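Local coordinates for protein ADP compounds hydrolase NudE (Escherichia coli, PDB 1VHZ) that hydrolyses ADP-ribose to AMP and ribose 5-phosphate, and also acts on NADH, Ap3A and Ap2A, as a magnesium-dependent homodimeric Nudix enzyme, at residues Val26-Leu31 with Arg38-Arg43; Asn48-Met53 with Lys125-Val130; Ile65-Val70 with Glu145-Val150; Ser74-Phe79 with Ala169-Ala174. One frame throughout, in Å; residues are numbered along the deposited sequence.

Interaction 1: Val26-Leu31 with Arg38-Arg43. With APR (adenosine-5-diphosphoribose), chain C.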
# COMPACT_ATOMS: atom_id res chain seq x y z
N VAL A 26 -10.50 15.75 -5.20
CA VAL A 26 -10.36 14.96 -6.42
C VAL A 26 -10.32 15.82 -7.67
O VAL A 26 -11.09 16.74 -7.91
CB VAL A 26 -11.36 13.82 -6.52
CG1 VAL A 26 -12.66 14.16 -5.81
CG2 VAL A 26 -11.64 13.39 -7.96
N GLU A 27 -9.30 15.53 -8.49
CA GLU A 27 -9.03 16.19 -9.73
C GLU A 27 -9.28 15.31 -10.96
O GLU A 27 -9.07 14.10 -10.93
CB GLU A 27 -7.52 16.56 -9.81
CG GLU A 27 -7.16 17.67 -8.85
CD GLU A 27 -5.69 18.01 -8.90
OE1 GLU A 27 -4.91 17.14 -9.33
OE2 GLU A 27 -5.32 19.14 -8.54
N SER A 28 -9.72 15.97 -12.01
CA SER A 28 -9.95 15.31 -13.30
C SER A 28 -8.74 15.74 -14.16
O SER A 28 -8.43 16.93 -14.16
CB SER A 28 -11.24 15.75 -13.96
OG SER A 28 -11.77 14.72 -14.78
N VAL A 29 -8.04 14.81 -14.75
CA VAL A 29 -6.86 15.14 -15.55
C VAL A 29 -7.02 14.71 -17.00
O VAL A 29 -7.20 13.52 -17.25
CB VAL A 29 -5.59 14.43 -15.00
CG1 VAL A 29 -4.35 14.83 -15.79
CG2 VAL A 29 -5.36 14.74 -13.53
N ASP A 30 -6.98 15.67 -17.93
CA ASP A 30 -7.06 15.32 -19.34
C ASP A 30 -5.64 14.99 -19.81
O ASP A 30 -4.72 15.76 -19.59
CB ASP A 30 -7.62 16.46 -20.20
CG ASP A 30 -9.13 16.50 -20.13
OD1 ASP A 30 -9.76 15.92 -21.03
OD2 ASP A 30 -9.67 17.09 -19.18
N LEU A 31 -5.49 13.82 -20.42
CA LEU A 31 -4.19 13.38 -20.88
C LEU A 31 -4.14 13.02 -22.37
O LEU A 31 -5.10 12.50 -22.92
CB LEU A 31 -3.81 12.06 -20.16
CG LEU A 31 -3.36 12.18 -18.71
CD1 LEU A 31 -3.14 10.80 -18.12
CD2 LEU A 31 -2.09 13.02 -18.60
N ARG A 38 -6.34 10.03 -26.24
CA ARG A 38 -6.75 10.94 -25.19
C ARG A 38 -7.69 10.23 -24.22
O ARG A 38 -8.50 9.39 -24.62
CB ARG A 38 -7.40 12.23 -25.69
CG ARG A 38 -6.37 13.20 -26.25
CD ARG A 38 -7.00 14.52 -26.67
NE ARG A 38 -5.97 15.49 -27.04
CZ ARG A 38 -6.23 16.79 -27.20
NH1 ARG A 38 -5.25 17.61 -27.53
NH2 ARG A 38 -7.47 17.22 -27.04
N ARG A 39 -7.51 10.53 -22.95
CA ARG A 39 -8.29 9.93 -21.88
C ARG A 39 -8.35 10.93 -20.72
O ARG A 39 -7.49 11.81 -20.58
CB ARG A 39 -7.63 8.65 -21.40
CG ARG A 39 -7.98 7.28 -21.77
CD ARG A 39 -8.79 6.89 -22.95
NE ARG A 39 -8.54 5.64 -23.60
CZ ARG A 39 -8.29 4.41 -23.25
NH1 ARG A 39 -8.19 4.00 -21.99
NH2 ARG A 39 -8.10 3.48 -24.21
N VAL A 40 -9.40 10.82 -19.93
CA VAL A 40 -9.62 11.68 -18.76
C VAL A 40 -9.50 10.79 -17.52
O VAL A 40 -10.26 9.83 -17.38
CB VAL A 40 -11.01 12.34 -18.78
CG1 VAL A 40 -11.22 13.19 -17.53
CG2 VAL A 40 -11.17 13.19 -20.03
N TYR A 41 -8.49 11.04 -16.70
CA TYR A 41 -8.28 10.25 -15.50
C TYR A 41 -8.67 11.06 -14.26
O TYR A 41 -8.73 12.29 -14.30
CB TYR A 41 -6.81 9.88 -15.33
CG TYR A 41 -6.25 8.75 -16.15
CD1 TYR A 41 -4.98 8.25 -15.86
CD2 TYR A 41 -6.95 8.16 -17.19
CE1 TYR A 41 -4.43 7.21 -16.60
CE2 TYR A 41 -6.43 7.13 -17.94
CZ TYR A 41 -5.17 6.66 -17.63
OH TYR A 41 -4.64 5.62 -18.36
N GLU A 42 -8.88 10.35 -13.15
CA GLU A 42 -9.20 11.04 -11.91
C GLU A 42 -8.15 10.66 -10.87
O GLU A 42 -7.65 9.54 -10.90
CB GLU A 42 -10.59 10.72 -11.41
CG GLU A 42 -11.71 11.48 -12.10
CD GLU A 42 -13.03 11.35 -11.37
OE1 GLU A 42 -13.11 10.52 -10.44
OE2 GLU A 42 -13.97 12.09 -11.73
N ARG A 43 -7.80 11.59 -10.00
CA ARG A 43 -6.82 11.35 -8.96
C ARG A 43 -7.04 12.32 -7.80
O ARG A 43 -7.74 13.32 -7.91
CB ARG A 43 -5.36 11.57 -9.44
CG ARG A 43 -5.10 13.03 -9.78
CD ARG A 43 -3.68 13.30 -10.23
NE ARG A 43 -3.46 14.73 -10.39
CZ ARG A 43 -2.48 15.33 -11.04
NH1 ARG A 43 -2.43 16.65 -11.06
NH2 ARG A 43 -1.54 14.63 -11.68
N1 APR C . -8.22 7.46 -13.50
C2 APR C . -9.02 6.72 -14.39
N3 APR C . -8.69 5.61 -15.05
C4 APR C . -7.37 5.18 -14.78
C5 APR C . -6.44 5.79 -13.92
C6 APR C . -6.90 7.02 -13.24
N6 APR C . -6.14 7.72 -12.40
N7 APR C . -5.25 5.08 -13.90
C8 APR C . -5.46 4.06 -14.74
N9 APR C . -6.72 4.07 -15.28
C1' APR C . -7.43 3.06 -16.33
C2' APR C . -6.63 3.07 -17.66
O2' APR C . -7.52 2.89 -18.73
C3' APR C . -5.66 1.82 -17.58
O3' APR C . -5.87 0.94 -18.67
O4' APR C . -7.26 1.76 -15.85
C4' APR C . -5.97 1.12 -16.32
C5' APR C . -6.22 -0.29 -16.65
O HOH W 1 -13.82 13.22 -14.14
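Val29 and Tyr41 form the central hydrogen-bonded pair of an antiparallel beta hairpin, the second and third strands of a three-stranded sheet whose far edge receives the adenine of ADP-ribose. Leu31 and Tyr41 cross at about a right angle: Leu31 CD1 lies over one ring face in a CH-pi contact, 4.2 Å from the ring centroid. The adenine covers the opposite face, with APR C5 offset toward the rim, so the phenol is sandwiched between leucine and base. The same strand edge reads the base: Glu42 N donates to APR N1 (3.0 Å), while APR N6 donates to Glu42 O (2.8 Å). On the Tyr41 side of the sheet, Arg43 has CG between its backbone N and carbonyl carbon (chi1 66°) and then runs extended, which carries the guanidinium back to Glu27. Arg43 NE and NH1 both grip Glu27 OE1, which lies in the guanidinium plane, 3.0 Å from Arg43 NE; Val29 CG2 covers one guanidinium face. Arg43 NH2 has a further salt bridge to Glu73 of the second subunit. A leucine here would probably leave both carboxylates, Glu27 and that Glu73, without their cationic mate and weaken the dimer contact. On the other face, Glu42 is held by Ser21 of the second subunit, and a water joins its OE2 (2.7 Å) to Ser28 OG (2.6 Å).

Interaction 2: Asn48-Met53 with Lys125-Val130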
# COMPACT_ATOMS: atom_id res chain seq x y z
N ASN A 48 2.84 17.28 -1.40
CA ASN A 48 4.22 16.93 -1.08
C ASN A 48 4.30 16.58 0.40
O ASN A 48 5.38 16.36 0.93
CB ASN A 48 5.18 18.04 -1.51
CG ASN A 48 5.39 18.01 -3.02
OD1 ASN A 48 6.08 17.12 -3.52
ND2 ASN A 48 4.79 18.94 -3.75
N ARG A 49 3.14 16.56 1.06
CA ARG A 49 3.09 16.21 2.48
C ARG A 49 3.35 14.70 2.61
O ARG A 49 2.66 13.89 1.99
CB ARG A 49 1.75 16.59 3.11
CG ARG A 49 1.68 16.44 4.62
CD ARG A 49 2.11 17.68 5.37
NE ARG A 49 1.90 17.63 6.79
CZ ARG A 49 0.79 17.74 7.50
NH1 ARG A 49 0.81 17.67 8.84
NH2 ARG A 49 -0.37 17.94 6.91
N GLU A 50 4.41 14.32 3.32
CA GLU A 50 4.73 12.91 3.45
C GLU A 50 4.35 12.35 4.81
O GLU A 50 4.09 13.08 5.77
CB GLU A 50 6.18 12.61 3.13
CG GLU A 50 6.62 13.12 1.76
CD GLU A 50 8.07 12.83 1.44
OE1 GLU A 50 8.82 12.35 2.31
OE2 GLU A 50 8.48 13.08 0.28
N ALA A 51 4.29 11.02 4.85
CA ALA A 51 3.97 10.28 6.03
C ALA A 51 5.20 9.55 6.57
O ALA A 51 6.21 9.36 5.89
CB ALA A 51 2.85 9.26 5.76
N VAL A 52 5.08 9.14 7.83
CA VAL A 52 6.13 8.41 8.52
C VAL A 52 5.50 7.24 9.29
O VAL A 52 4.37 7.31 9.78
CB VAL A 52 6.94 9.29 9.48
CG1 VAL A 52 6.11 9.79 10.65
CG2 VAL A 52 8.17 8.55 10.02
N MET A 53 6.17 6.10 9.26
CA MET A 53 5.69 4.92 9.99
C MET A 53 6.87 4.50 10.88
O MET A 53 8.00 4.47 10.41
CB MET A 53 5.21 3.80 9.09
CG MET A 53 5.42 2.39 9.64
SD MET A 53 4.75 1.07 8.57
CE MET A 53 4.94 1.89 6.99
N LYS A 125 3.82 9.55 -0.09
CA LYS A 125 4.95 8.73 0.23
C LYS A 125 4.94 8.39 1.73
O LYS A 125 4.59 9.24 2.55
CB LYS A 125 6.31 9.40 -0.01
CG LYS A 125 6.50 10.15 -1.29
CD LYS A 125 6.65 9.23 -2.48
CE LYS A 125 6.95 10.07 -3.74
NZ LYS A 125 6.35 9.41 -4.93
N MET A 126 5.47 7.21 2.01
CA MET A 126 5.56 6.74 3.39
C MET A 126 7.01 6.43 3.75
O MET A 126 7.69 5.65 3.08
CB MET A 126 4.64 5.55 3.55
CG MET A 126 4.83 4.74 4.83
SD MET A 126 4.39 5.68 6.29
CE MET A 126 2.61 5.55 6.27
N ASN A 127 7.51 7.07 4.80
CA ASN A 127 8.89 6.84 5.23
C ASN A 127 8.89 5.87 6.40
O ASN A 127 8.20 6.13 7.40
CB ASN A 127 9.58 8.15 5.62
CG ASN A 127 9.63 9.14 4.46
OD1 ASN A 127 10.56 9.13 3.67
ND2 ASN A 127 8.61 9.99 4.33
N ILE A 128 9.61 4.76 6.26
CA ILE A 128 9.70 3.76 7.32
C ILE A 128 10.91 3.98 8.19
O ILE A 128 12.07 4.04 7.75
CB ILE A 128 9.74 2.33 6.71
CG1 ILE A 128 8.44 2.10 5.93
CG2 ILE A 128 9.91 1.29 7.80
CD1 ILE A 128 8.50 0.90 4.99
N VAL A 129 10.69 4.18 9.49
CA VAL A 129 11.79 4.42 10.41
C VAL A 129 11.82 3.39 11.54
O VAL A 129 10.76 3.08 12.09
CB VAL A 129 11.64 5.83 11.05
CG1 VAL A 129 12.71 6.10 12.09
CG2 VAL A 129 11.64 6.93 10.01
N VAL A 130 13.00 2.92 11.93
CA VAL A 130 13.11 1.98 13.05
C VAL A 130 13.59 2.78 14.28
O VAL A 130 14.51 3.58 14.14
CB VAL A 130 14.13 0.86 12.79
CG1 VAL A 130 14.19 -0.13 13.97
CG2 VAL A 130 13.78 0.13 11.52
O HOH W 2 3.57 12.64 -0.12
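Ala51, Val52 and Met53 pair in parallel with Met126, Asn127 and Ile128, joining two strands of the mixed Nudix sheet whose short segments run 31° apart. The backbone bonds alternate from strand to strand: Ala51 N to Lys125 O, Asn127 N to Ala51 O, Met53 N to Asn127 O, and Val129 N to Met53 O. The two faces differ in character. On one, Met53 and Met126 cross at about a right angle, Met126 SD resting 3.5 Å from Met53 CB. Bends at chi2 and chi3 fold the Met126 chain back over the neighbouring strand and bring its CE to Ala51 CB (3.8 Å). Met53 and Ile128 point the same way, side by side, with Met53 CE against Ile128 CG1. Helix 169-184 covers this apolar layer through Ala174 and Leu177. On the other face Val52 CG2 meets Val129 CG2 at 3.8 Å, under Ala94 of helix 90-102; that helix carries Glu97, probably a metal ligand, close to Val52. Asn127, also buried here, turns its amide back across the strands with CG anti to its carbonyl carbon (chi1 -60°). Its ND2 spans two acceptors, both near the amide plane. Ala51 O, at 2.9 Å from Asn127 ND2, thereby takes two donors from one residue; Glu50 OE1 is met on its anti side, 3.1 Å from Asn127 ND2.

Interaction 3: Ile65-Val70 with Glu145-Val150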
# COMPACT_ATOMS: atom_id res chain seq x y z
N ILE A 65 0.59 -1.19 17.77
CA ILE A 65 -0.55 -0.51 18.36
C ILE A 65 -1.85 -0.97 17.69
O ILE A 65 -1.84 -1.48 16.58
CB ILE A 65 -0.48 1.02 18.28
CG1 ILE A 65 -0.18 1.46 16.84
CG2 ILE A 65 0.57 1.59 19.23
CD1 ILE A 65 -0.60 2.87 16.53
N ARG A 66 -2.96 -0.83 18.41
CA ARG A 66 -4.29 -1.16 17.90
C ARG A 66 -4.97 0.19 17.63
O ARG A 66 -4.92 1.08 18.48
CB ARG A 66 -5.07 -2.06 18.85
CG ARG A 66 -4.39 -3.41 19.07
CD ARG A 66 -5.19 -4.31 20.01
NE ARG A 66 -4.53 -5.61 20.13
CZ ARG A 66 -4.51 -6.60 19.26
NH1 ARG A 66 -3.83 -7.72 19.54
NH2 ARG A 66 -5.16 -6.52 18.09
N GLU A 67 -5.52 0.37 16.44
CA GLU A 67 -6.10 1.66 16.08
C GLU A 67 -7.32 1.49 15.19
O GLU A 67 -7.33 0.72 14.22
CB GLU A 67 -4.99 2.45 15.32
CG GLU A 67 -5.40 3.86 14.95
CD GLU A 67 -4.21 4.77 14.66
OE1 GLU A 67 -4.32 6.00 14.87
OE2 GLU A 67 -3.15 4.27 14.24
N TYR A 68 -8.37 2.26 15.52
CA TYR A 68 -9.59 2.15 14.76
C TYR A 68 -9.41 2.69 13.34
O TYR A 68 -8.74 3.69 13.12
CB TYR A 68 -10.75 2.84 15.47
CG TYR A 68 -12.08 2.74 14.75
CD1 TYR A 68 -12.55 3.81 14.00
CD2 TYR A 68 -12.84 1.58 14.79
CE1 TYR A 68 -13.75 3.72 13.33
CE2 TYR A 68 -14.06 1.49 14.14
CZ TYR A 68 -14.51 2.57 13.42
OH TYR A 68 -15.71 2.49 12.75
N ALA A 69 -10.03 2.01 12.39
CA ALA A 69 -10.00 2.37 10.98
C ALA A 69 -11.45 2.42 10.48
O ALA A 69 -12.13 1.39 10.42
CB ALA A 69 -9.20 1.30 10.22
N VAL A 70 -11.94 3.61 10.16
CA VAL A 70 -13.32 3.78 9.73
C VAL A 70 -13.62 3.18 8.37
O VAL A 70 -14.79 2.91 8.06
CB VAL A 70 -13.75 5.26 9.79
CG1 VAL A 70 -13.24 6.05 8.60
CG2 VAL A 70 -15.26 5.38 9.90
N GLU A 145 -9.01 8.24 21.14
CA GLU A 145 -8.97 7.25 22.22
C GLU A 145 -7.56 6.70 22.30
O GLU A 145 -6.81 6.82 21.34
CB GLU A 145 -10.01 6.15 22.01
CG GLU A 145 -9.81 5.27 20.82
CD GLU A 145 -10.83 4.20 20.53
OE1 GLU A 145 -11.76 3.89 21.31
OE2 GLU A 145 -10.71 3.60 19.43
N PRO A 146 -7.17 6.19 23.46
CA PRO A 146 -5.85 5.63 23.65
C PRO A 146 -5.57 4.49 22.67
O PRO A 146 -6.49 3.81 22.18
CB PRO A 146 -5.85 5.14 25.09
CG PRO A 146 -7.03 5.76 25.75
CD PRO A 146 -8.02 6.06 24.67
N LEU A 147 -4.32 4.32 22.30
CA LEU A 147 -3.90 3.26 21.38
C LEU A 147 -3.25 2.13 22.16
O LEU A 147 -2.13 2.27 22.65
CB LEU A 147 -2.91 3.87 20.37
CG LEU A 147 -3.45 5.11 19.64
CD1 LEU A 147 -2.35 5.87 18.93
CD2 LEU A 147 -4.55 4.71 18.67
N PRO A 148 -3.96 1.03 22.35
CA PRO A 148 -3.42 -0.10 23.10
C PRO A 148 -2.15 -0.59 22.42
O PRO A 148 -2.10 -0.63 21.19
CB PRO A 148 -4.52 -1.14 23.11
CG PRO A 148 -5.76 -0.43 22.71
CD PRO A 148 -5.32 0.76 21.86
N GLN A 149 -1.13 -0.87 23.22
CA GLN A 149 0.15 -1.35 22.76
C GLN A 149 0.24 -2.86 22.83
O GLN A 149 -0.39 -3.51 23.67
CB GLN A 149 1.28 -0.74 23.63
CG GLN A 149 1.50 0.73 23.32
CD GLN A 149 2.47 1.42 24.24
OE1 GLN A 149 3.52 0.88 24.56
NE2 GLN A 149 2.13 2.65 24.65
N VAL A 150 0.94 -3.45 21.87
CA VAL A 150 1.14 -4.89 21.82
C VAL A 150 2.63 -5.20 21.63
O VAL A 150 3.24 -4.74 20.66
CB VAL A 150 0.35 -5.59 20.71
CG1 VAL A 150 0.59 -7.11 20.76
CG2 VAL A 150 -1.15 -5.33 20.81
O HOH W 3 -7.12 2.21 19.57
O HOH W 4 -8.40 3.88 17.88
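Arg66 and Pro148 meet where strand 149-153 begins to pair, antiparallel, with strand 61-69 at the margin of the mixed Nudix sheet. Ile65 and Gln149 form a non-hydrogen-bonded pair here, and the backbone link is Arg66 N to Pro148 O, 2.9 Å. Before that point the incoming chain is loop, and its carbonyls and side chains approach the strand partly through water. The Arg66 side chain can be followed outward along this edge. Arg66 CB lies 4.0 Å from Pro148 O and nearly as near the ring carbon Pro148 CD. With CG anti to the carbonyl carbon (chi1 -62°) and the chain extended as far as NE, the aliphatic part is carried past the proline to Val150, where Arg66 CG lies 4.1 Å from Val150 CG2. Arg66 NE comes closer to Val150 CG2, at 3.5 Å, and CZ and NH1 also touch it, so this methyl packs obliquely against the guanidinium. The Arg66 side chain also packs on Leu77 of strand 74-78. Toward the other end of the contact, Leu147 sets CD2 against Arg66 O and across the side chain of Glu67, 3.9 Å from Glu67 CG. Its CD1 reaches Ile65 CD1, beside Glu101 of the Nudix helix, a metal ligand by similarity. Two waters then bridge the diverging segments. One donates to both Arg66 O and Pro146 O. The other accepts from Tyr68 N and donates to Glu145 OE2, a carboxylate oxygen bonded as well to Tyr75 OH; the Glu145 OE2 distance to this water is 2.8 Å.

Interaction 4: Ser74-Phe79 with Ala169-Ala174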
# COMPACT_ATOMS: atom_id res chain seq x y z
N SER A 74 -13.09 -1.36 11.88
CA SER A 74 -12.47 -2.39 12.72
C SER A 74 -11.18 -1.81 13.29
O SER A 74 -10.75 -0.73 12.90
CB SER A 74 -12.14 -3.63 11.86
OG SER A 74 -11.31 -3.22 10.77
N TYR A 75 -10.56 -2.58 14.17
CA TYR A 75 -9.31 -2.17 14.78
C TYR A 75 -8.16 -2.81 14.03
O TYR A 75 -8.18 -4.02 13.81
CB TYR A 75 -9.27 -2.54 16.27
CG TYR A 75 -10.01 -1.51 17.10
CD1 TYR A 75 -11.35 -1.68 17.44
CD2 TYR A 75 -9.36 -0.34 17.50
CE1 TYR A 75 -12.00 -0.73 18.20
CE2 TYR A 75 -10.01 0.61 18.23
CZ TYR A 75 -11.34 0.42 18.58
OH TYR A 75 -12.00 1.39 19.32
N GLU A 76 -7.19 -1.99 13.58
CA GLU A 76 -6.07 -2.65 12.92
C GLU A 76 -4.98 -2.88 13.96
O GLU A 76 -5.08 -2.36 15.07
CB GLU A 76 -5.65 -1.99 11.65
CG GLU A 76 -5.06 -0.66 11.55
CD GLU A 76 -4.71 -0.14 10.17
OE1 GLU A 76 -5.13 1.00 9.87
OE2 GLU A 76 -3.98 -0.80 9.39
N LEU A 77 -4.10 -3.83 13.71
CA LEU A 77 -2.96 -4.14 14.55
C LEU A 77 -1.74 -3.76 13.68
O LEU A 77 -1.70 -4.23 12.53
CB LEU A 77 -2.84 -5.61 14.91
CG LEU A 77 -1.53 -6.03 15.59
CD1 LEU A 77 -1.36 -5.33 16.93
CD2 LEU A 77 -1.46 -7.54 15.78
N GLY A 78 -0.88 -2.88 14.14
CA GLY A 78 0.24 -2.52 13.28
C GLY A 78 1.18 -1.49 13.87
O GLY A 78 1.22 -1.27 15.07
N PHE A 79 1.95 -0.88 12.99
CA PHE A 79 2.93 0.11 13.36
C PHE A 79 2.33 1.52 13.39
O PHE A 79 1.43 1.86 12.62
CB PHE A 79 4.13 0.06 12.41
CG PHE A 79 4.74 -1.32 12.34
CD1 PHE A 79 4.73 -2.04 11.16
CD2 PHE A 79 5.31 -1.89 13.47
CE1 PHE A 79 5.30 -3.30 11.10
CE2 PHE A 79 5.87 -3.15 13.42
CZ PHE A 79 5.87 -3.87 12.23
N ALA A 169 -0.74 -3.57 3.26
CA ALA A 169 0.47 -3.43 2.47
C ALA A 169 1.62 -2.66 3.08
O ALA A 169 2.79 -3.07 2.85
CB ALA A 169 0.19 -2.89 1.06
N ARG A 170 1.39 -1.57 3.77
CA ARG A 170 2.47 -0.79 4.38
C ARG A 170 3.03 -1.52 5.60
O ARG A 170 4.26 -1.54 5.76
CB ARG A 170 1.97 0.61 4.74
CG ARG A 170 1.64 1.42 3.47
CD ARG A 170 0.81 2.68 3.81
NE ARG A 170 -0.27 2.37 4.71
CZ ARG A 170 -1.03 3.22 5.38
NH1 ARG A 170 -1.99 2.79 6.20
NH2 ARG A 170 -0.83 4.52 5.24
N ASN A 171 2.15 -2.16 6.39
CA ASN A 171 2.60 -2.93 7.54
C ASN A 171 3.47 -4.10 7.08
O ASN A 171 4.54 -4.35 7.63
CB ASN A 171 1.45 -3.53 8.38
CG ASN A 171 0.75 -2.50 9.25
OD1 ASN A 171 1.30 -1.45 9.59
ND2 ASN A 171 -0.50 -2.78 9.60
N VAL A 172 2.97 -4.83 6.08
CA VAL A 172 3.72 -6.01 5.59
C VAL A 172 5.05 -5.63 4.98
O VAL A 172 6.08 -6.24 5.26
CB VAL A 172 2.84 -6.82 4.63
CG1 VAL A 172 3.60 -7.91 3.90
CG2 VAL A 172 1.65 -7.45 5.41
N SER A 173 5.07 -4.57 4.15
CA SER A 173 6.31 -4.09 3.57
C SER A 173 7.31 -3.75 4.69
O SER A 173 8.46 -4.17 4.64
CB SER A 173 6.07 -2.76 2.80
OG SER A 173 5.36 -3.02 1.62
N ALA A 174 6.84 -3.00 5.69
CA ALA A 174 7.68 -2.61 6.81
C ALA A 174 8.24 -3.82 7.55
O ALA A 174 9.42 -3.84 7.90
CB ALA A 174 6.91 -1.72 7.79
O HOH W 5 -4.92 2.77 7.77
O HOH W 6 -1.76 0.44 8.08
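Asn171, in the first turn of helix 169-184, brings its amide up to Gly78 and Phe79, at the end of strand 74-78 in the Nudix domain. Its amide plane stands nearly upright to the Phe79 ring, 85° from it, and Asn171 OD1 lies 3.8 Å from Phe79 CD1. The helix backbone approaches that ring too: Asn171 O is at the ring edge, in plane, 3.7 Å from Phe79 CE1. Ala174, one turn further on, adds its CB at 4.0 Å from Phe79 CE1. On the strand side the amide faces backbone, Asn171 ND2 lying 3.8 Å from Gly78 CA; a side chain at this glycine would run into ND2. CG of Asn171 is anti to its own carbonyl carbon (chi1 -76°), which points the amide across the helix end to the strand. Both polar atoms of the amide are held: OD1 accepts from Lys81 NZ and ND2 donates to Phe166 O. An alanine at this position is likely to deprive Lys81 and the Phe166 carbonyl of these partners and open a gap beside Gly78. Glu76 and Asn171 also cross obliquely, with their planes 66° apart, but Glu76 reaches the helix mainly through water. One water donates to Glu76 OE1 and another to Glu76 OE2, and each accepts a weak bond from Arg170 NH1. The contact thus joins the strand following 61-69 to the C-terminal helix, with Phe79 packed between that helix and Met53 and Val55 of strand 51-58, while Ser173 on the same helix meets Ser173 of the second subunit.

In the fold
Interaction 1 comes first along the chain and stands apart in the N-terminal three-stranded sheet, its centre about 26 to 36 Å from the centres of the others. Interactions 2, 3 and 4 all involve the mixed sheet of the Nudix domain, and their segments alternate along the chain. Residues 48-53, 65-70 and 74-79 pair in space with the later 125-130, 145-150 and 169-174. Interactions 3 and 4, with centres about 11 Å apart, share neighbouring strands 61-69 and 74-78; interaction 2 touches interaction 4 through Met53. Interactions 1, 3 and 4 contact the second subunit more extensively, and the substrate-binding hairpin of one subunit meets the Nudix domain of the other, whose Val70 O accepts from Arg43.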